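Local coordinates for protein putative hydrolase (PDB 4XUK) that probably hydrolyses organophosphate triesters and lactones at a two-zinc centre of the metallo-beta-lactamase superfamily, at residues I213-D218 with T260-H265; I16-D21 with N59-N64. The protein carries 2 engineered substitutions. All blocks are in the same frame, centred on the assembly; numbering follows the deposited sequence.

Contact 1 (213-218 with 260-265) is a parallel strand pair in one seven-stranded mixed sheet, and contact 2 (16-21 with 59-64) an antiparallel pair in the other; their centres lie about 11 Å apart. That the two pairs face each other across the sandwich is seen from the side chains between them, with Phe215 CZ against Val63 CG2 at 3.5 Å and Phe61 CZ against Ala263 N at 3.5 Å. Asn59 ties the sheets further: its backbone N probably bonds to Pro264 O (2.7 Å). Contact 1 ends at the dinuclear zinc site through Asp218 and His265, whereas contact 2 stays back from it, the Asn59 side chain being about 10 Å from a zinc ion.

Contact 1: residues I213-D218 with T260-H265; sequences IVFIGD and TIAAPH. With ZN (zinc ion), chain C; ZN (zinc ion), chain D.
Strands 213-215 and 260-262 run parallel, their axes 4.6 Å apart at 23°, with three backbone hydrogen bonds: Val214 N to Thr260 O, Ala262 N to Val214 O and Ile216 N to Ala262 O. They are neighbours at the middle of one sheet of the metallo-beta-lactamase alpha-beta/beta-alpha sandwich, and past their C-terminal ends the chain turns into metal-binding loops. On the face of Phe215, Ala262 CB meets ring atom CD2 obliquely at 3.5 Å, while Ile213 and Thr260 lie side by side. Ala262 there also reaches Phe61 of the other sheet. On the opposite face, beneath helix 240-257, CD1 of Ile261 rests against both Val214 CB and Ile216 CG2. Ile216 crosses Ile261 at about a right angle; its chi1 of 61° turns CG1 in over the backbone, and CD1 comes to 3.6 Å from Ala263 CB. Beyond the strands water takes over the pairing: one molecule links Gly217 N to Ala262 O, another Gly217 O to His265 N. His265 ND1 is held by Ser57 O, and NE2 binds one zinc ion, whose other protein ligands are Asp112, His113 and Asp218. The Asp218 carboxylate is turned 47° from the imidazole plane, and its OD2 bridges the two zinc ions at 2.1 and 2.4 Å, the nearer one being that bound by His265 NE2 at 2.2 Å.

Contact 2: residues I16-D21 with N59-N64; sequences ITALLD and NAFLVN
Thr17 and Leu62 form a hydrogen-bonded antiparallel pair, with Thr17 N giving to Leu62 O at 2.7 Å and Leu62 N to Thr17 O at 2.9 Å. Two residues along, Leu19 and Ala60 repeat the exchange, Leu19 N giving to Ala60 O and Ala60 N to Leu19 O, both bonds at 2.8 Å. On the face of these pairs Thr17 and Leu62 stand side by side, CB to CB 3.8 Å, and Leu19 leans across so that its CD1 rests against Leu62 CG at 3.9 Å. In Leu19, CD1 is anti to CA (chi2 178°), which extends it toward Leu62. The other face holds the non-hydrogen-bonded pairs. Ala18 places CB 3.9 Å from Phe61 CE1, with its CA near CD1 of the same ring, and Ile16 CG2 approaches Phe61 CB. Leu20 CD1 lies against Asn59 OD1, a buried oxygen with no polar partner in the model. The strands, crossing at 161°, are second and third in a mixed sheet of the metallo-beta-lactamase sandwich, between strands 6-11 and 69-72. Helix 87-93 covers the Leu19 and Leu62 face through Val87 and Leu91, whereas on the Phe61 face Ile16 packs on Phe215 of the opposing sheet and, toward the far end, Leu20 on Phe289 of the second subunit. Asn59 ND2 bonds to the carbonyl oxygens of Leu266 and Ala263, which sets the rotation of the amide. Thr17 OG1 bonds to Gln8 OE1 and accepts from a water at 2.6 Å that is only weakly bonded to Leu62 O.

Contact 1: residues I213-D218 with T260-H265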
loop_
_atom_site.group_PDB
_atom_site.type_symbol
_atom_site.label_atom_id
_atom_site.label_comp_id
_atom_site.label_asym_id
_atom_site.label_seq_id
_atom_site.Cartn_x
_atom_site.Cartn_y
_atom_site.Cartn_z
ATOM N N ILE A 213 7.695 -13.664 -11.194
ATOM C CA ILE A 213 7.350 -12.247 -11.156
ATOM C C ILE A 213 7.245 -11.733 -12.577
ATOM O O ILE A 213 8.181 -11.902 -13.367
ATOM C CB ILE A 213 8.423 -11.432 -10.422
ATOM C CG1 ILE A 213 8.614 -11.967 -9.004
ATOM C CG2 ILE A 213 8.046 -9.956 -10.394
ATOM C CD1 ILE A 213 10.033 -12.407 -8.716
ATOM N N VAL A 214 6.103 -11.138 -12.926
ATOM C CA VAL A 214 5.982 -10.537 -14.250
ATOM C C VAL A 214 5.999 -9.017 -14.152
ATOM O O VAL A 214 5.194 -8.418 -13.440
ATOM C CB VAL A 214 4.725 -11.013 -15.015
ATOM C CG1 VAL A 214 4.743 -10.463 -16.437
ATOM C CG2 VAL A 214 4.668 -12.551 -15.040
ATOM N N PHE A 215 6.939 -8.398 -14.852
ATOM C CA PHE A 215 6.981 -6.955 -14.906
ATOM C C PHE A 215 6.179 -6.595 -16.143
ATOM O O PHE A 215 6.679 -6.695 -17.266
ATOM C CB PHE A 215 8.434 -6.483 -14.984
ATOM C CG PHE A 215 9.256 -6.883 -13.780
ATOM C CD1 PHE A 215 9.760 -8.176 -13.655
ATOM C CD2 PHE A 215 9.489 -5.980 -12.756
ATOM C CE1 PHE A 215 10.487 -8.551 -12.536
ATOM C CE2 PHE A 215 10.221 -6.354 -11.629
ATOM C CZ PHE A 215 10.721 -7.636 -11.527
ATOM N N ILE A 216 4.923 -6.200 -15.933
ATOM C CA ILE A 216 3.928 -6.195 -17.014
ATOM C C ILE A 216 3.931 -4.989 -17.942
ATOM O O ILE A 216 3.318 -5.031 -19.009
ATOM C CB ILE A 216 2.488 -6.356 -16.474
ATOM C CG1 ILE A 216 2.120 -5.208 -15.532
ATOM C CG2 ILE A 216 2.337 -7.687 -15.771
ATOM C CD1 ILE A 216 0.609 -5.088 -15.290
ATOM N N GLY A 217 4.586 -3.909 -17.536
ATOM C CA GLY A 217 4.555 -2.697 -18.331
ATOM C C GLY A 217 3.147 -2.121 -18.385
ATOM O O GLY A 217 2.373 -2.242 -17.426
ATOM N N ASP A 218 2.809 -1.502 -19.508
ATOM C CA ASP A 218 1.576 -0.734 -19.618
ATOM C C ASP A 218 0.412 -1.482 -20.269
ATOM O O ASP A 218 -0.291 -0.925 -21.107
ATOM C CB ASP A 218 1.837 0.549 -20.396
ATOM C CG ASP A 218 2.533 1.597 -19.567
ATOM O OD1 ASP A 218 3.080 1.263 -18.491
ATOM O OD2 ASP A 218 2.504 2.762 -19.979
ATOM N N THR A 260 3.295 -13.136 -9.302
ATOM C CA THR A 260 3.471 -11.853 -8.697
ATOM C C THR A 260 3.638 -10.822 -9.828
ATOM O O THR A 260 4.329 -11.088 -10.771
ATOM C CB THR A 260 4.739 -11.862 -7.837
ATOM O OG1 THR A 260 4.632 -12.815 -6.779
ATOM C CG2 THR A 260 5.039 -10.549 -7.349
ATOM N N ILE A 261 3.045 -9.657 -9.729
ATOM C CA ILE A 261 3.015 -8.662 -10.775
ATOM C C ILE A 261 3.697 -7.371 -10.359
ATOM O O ILE A 261 3.466 -6.913 -9.275
ATOM C CB ILE A 261 1.536 -8.371 -11.098
ATOM C CG1 ILE A 261 0.859 -9.633 -11.565
ATOM C CG2 ILE A 261 1.328 -7.174 -11.984
ATOM C CD1 ILE A 261 1.370 -10.140 -12.859
ATOM N N ALA A 262 4.525 -6.800 -11.234
ATOM C CA ALA A 262 5.097 -5.495 -10.940
ATOM C C ALA A 262 4.702 -4.568 -12.081
ATOM O O ALA A 262 5.063 -4.801 -13.233
ATOM C CB ALA A 262 6.608 -5.591 -10.821
ATOM N N ALA A 263 3.953 -3.523 -11.761
ATOM C CA ALA A 263 3.359 -2.679 -12.795
ATOM C C ALA A 263 3.728 -1.215 -12.651
ATOM O O ALA A 263 3.573 -0.640 -11.569
ATOM C CB ALA A 263 1.853 -2.825 -12.762
ATOM N N PRO A 264 4.159 -0.580 -13.759
ATOM C CA PRO A 264 4.527 0.833 -13.667
ATOM C C PRO A 264 3.340 1.754 -13.373
ATOM O O PRO A 264 3.571 2.833 -12.821
ATOM C CB PRO A 264 5.111 1.141 -15.059
ATOM C CG PRO A 264 4.503 0.129 -15.960
ATOM C CD PRO A 264 4.382 -1.119 -15.110
ATOM N N HIS A 265 2.113 1.353 -13.711
ATOM C CA HIS A 265 0.954 2.228 -13.469
ATOM C C HIS A 265 -0.102 1.719 -12.488
ATOM O O HIS A 265 -1.256 2.149 -12.556
ATOM C CB HIS A 265 0.279 2.590 -14.802
ATOM C CG HIS A 265 1.135 3.436 -15.684
ATOM N ND1 HIS A 265 1.907 4.465 -15.196
ATOM C CD2 HIS A 265 1.355 3.394 -17.023
ATOM C CE1 HIS A 265 2.570 5.023 -16.198
ATOM N NE2 HIS A 265 2.243 4.396 -17.312
HETATM ZN ZN ZN C . 3.438 4.506 -19.177
HETATM ZN ZN ZN D . 2.962 3.757 -22.152
HETATM O O HOH W 1 0.921 -0.798 -15.387
HETATM O O HOH W 2 6.613 -3.649 -15.358
#

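Contact 2: residues I16-D21 with N59-N64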
loop_
_atom_site.group_PDB
_atom_site.type_symbol
_atom_site.label_atom_id
_atom_site.label_comp_id
_atom_site.label_asym_id
_atom_site.label_seq_id
_atom_site.Cartn_x
_atom_site.Cartn_y
_atom_site.Cartn_z
ATOM N N ILE A 16 13.643 -7.109 -5.244
ATOM C CA ILE A 16 13.092 -6.168 -6.204
ATOM C C ILE A 16 12.771 -4.874 -5.461
ATOM O O ILE A 16 12.095 -4.893 -4.437
ATOM C CB ILE A 16 11.815 -6.726 -6.855
ATOM C CG1 ILE A 16 12.155 -8.001 -7.630
ATOM C CG2 ILE A 16 11.186 -5.679 -7.770
ATOM C CD1 ILE A 16 10.956 -8.838 -8.041
ATOM N N THR A 17 13.275 -3.754 -5.965
ATOM C CA THR A 17 12.999 -2.470 -5.345
ATOM C C THR A 17 12.024 -1.689 -6.210
ATOM O O THR A 17 12.339 -1.350 -7.358
ATOM C CB THR A 17 14.276 -1.642 -5.186
ATOM O OG1 THR A 17 15.298 -2.445 -4.568
ATOM C CG2 THR A 17 14.010 -0.417 -4.327
ATOM N N ALA A 18 10.845 -1.399 -5.664
ATOM C CA ALA A 18 9.887 -0.542 -6.363
ATOM C C ALA A 18 10.378 0.884 -6.221
ATOM O O ALA A 18 10.765 1.292 -5.119
ATOM C CB ALA A 18 8.498 -0.683 -5.760
ATOM N N LEU A 19 10.375 1.628 -7.326
ATOM C CA LEU A 19 10.826 3.019 -7.327
ATOM C C LEU A 19 9.753 3.934 -7.901
ATOM O O LEU A 19 9.252 3.697 -9.011
ATOM C CB LEU A 19 12.095 3.160 -8.171
ATOM C CG LEU A 19 13.299 2.344 -7.721
ATOM C CD1 LEU A 19 14.478 2.537 -8.687
ATOM C CD2 LEU A 19 13.686 2.734 -6.291
ATOM N N LEU A 20 9.407 4.982 -7.154
ATOM C CA LEU A 20 8.360 5.922 -7.576
ATOM C C LEU A 20 8.953 7.053 -8.413
ATOM O O LEU A 20 9.961 7.662 -8.026
ATOM C CB LEU A 20 7.624 6.499 -6.355
ATOM C CG LEU A 20 6.470 7.481 -6.643
ATOM C CD1 LEU A 20 5.368 6.825 -7.478
ATOM C CD2 LEU A 20 5.872 8.037 -5.365
ATOM N N ASP A 21 8.340 7.322 -9.563
ATOM C CA ASP A 21 8.749 8.446 -10.389
ATOM C C ASP A 21 7.898 9.669 -10.096
ATOM O O ASP A 21 8.363 10.800 -10.203
ATOM C CB ASP A 21 8.648 8.115 -11.887
ATOM C CG ASP A 21 9.527 9.018 -12.728
ATOM O OD1 ASP A 21 10.746 9.118 -12.431
ATOM O OD2 ASP A 21 9.017 9.646 -13.675
ATOM N N ASN A 59 5.775 4.075 -11.853
ATOM C CA ASN A 59 6.816 3.365 -11.123
ATOM C C ASN A 59 7.897 2.784 -12.061
ATOM O O ASN A 59 7.686 2.644 -13.280
ATOM C CB ASN A 59 6.210 2.213 -10.312
ATOM C CG ASN A 59 4.960 2.610 -9.549
ATOM O OD1 ASN A 59 4.939 3.603 -8.827
ATOM N ND2 ASN A 59 3.920 1.806 -9.675
ATOM N N ALA A 60 9.054 2.461 -11.483
ATOM C CA ALA A 60 10.076 1.648 -12.147
ATOM C C ALA A 60 10.534 0.599 -11.138
ATOM O O ALA A 60 10.242 0.731 -9.942
ATOM C CB ALA A 60 11.245 2.501 -12.578
ATOM N N PHE A 61 11.262 -0.421 -11.598
ATOM C CA PHE A 61 11.695 -1.503 -10.703
ATOM C C PHE A 61 13.157 -1.886 -10.871
ATOM O O PHE A 61 13.633 -2.088 -11.998
ATOM C CB PHE A 61 10.799 -2.744 -10.893
ATOM C CG PHE A 61 9.340 -2.447 -10.722
ATOM C CD1 PHE A 61 8.774 -2.405 -9.457
ATOM C CD2 PHE A 61 8.546 -2.146 -11.823
ATOM C CE1 PHE A 61 7.430 -2.094 -9.287
ATOM C CE2 PHE A 61 7.216 -1.842 -11.667
ATOM C CZ PHE A 61 6.651 -1.806 -10.391
ATOM N N LEU A 62 13.855 -1.985 -9.736
ATOM C CA LEU A 62 15.231 -2.489 -9.665
ATOM C C LEU A 62 15.200 -3.951 -9.258
ATOM O O LEU A 62 14.497 -4.318 -8.312
ATOM C CB LEU A 62 16.032 -1.728 -8.604
ATOM C CG LEU A 62 16.923 -0.549 -8.975
ATOM C CD1 LEU A 62 17.637 -0.075 -7.711
ATOM C CD2 LEU A 62 17.939 -0.899 -10.084
ATOM N N VAL A 63 15.966 -4.785 -9.952
ATOM C CA VAL A 63 16.014 -6.208 -9.631
ATOM C C VAL A 63 17.459 -6.622 -9.358
ATOM O O VAL A 63 18.309 -6.626 -10.262
ATOM C CB VAL A 63 15.452 -7.063 -10.779
ATOM C CG1 VAL A 63 15.344 -8.528 -10.361
ATOM C CG2 VAL A 63 14.079 -6.532 -11.218
ATOM N N ASN A 64 17.729 -6.966 -8.108
ATOM C CA ASN A 64 19.040 -7.454 -7.702
ATOM C C ASN A 64 19.028 -8.984 -7.761
ATOM O O ASN A 64 18.440 -9.642 -6.896
ATOM C CB ASN A 64 19.338 -6.957 -6.282
ATOM C CG ASN A 64 20.694 -7.410 -5.758
ATOM O OD1 ASN A 64 21.330 -8.307 -6.313
ATOM N ND2 ASN A 64 21.133 -6.792 -4.667
HETATM O O HOH W 3 16.642 -4.330 -5.831
#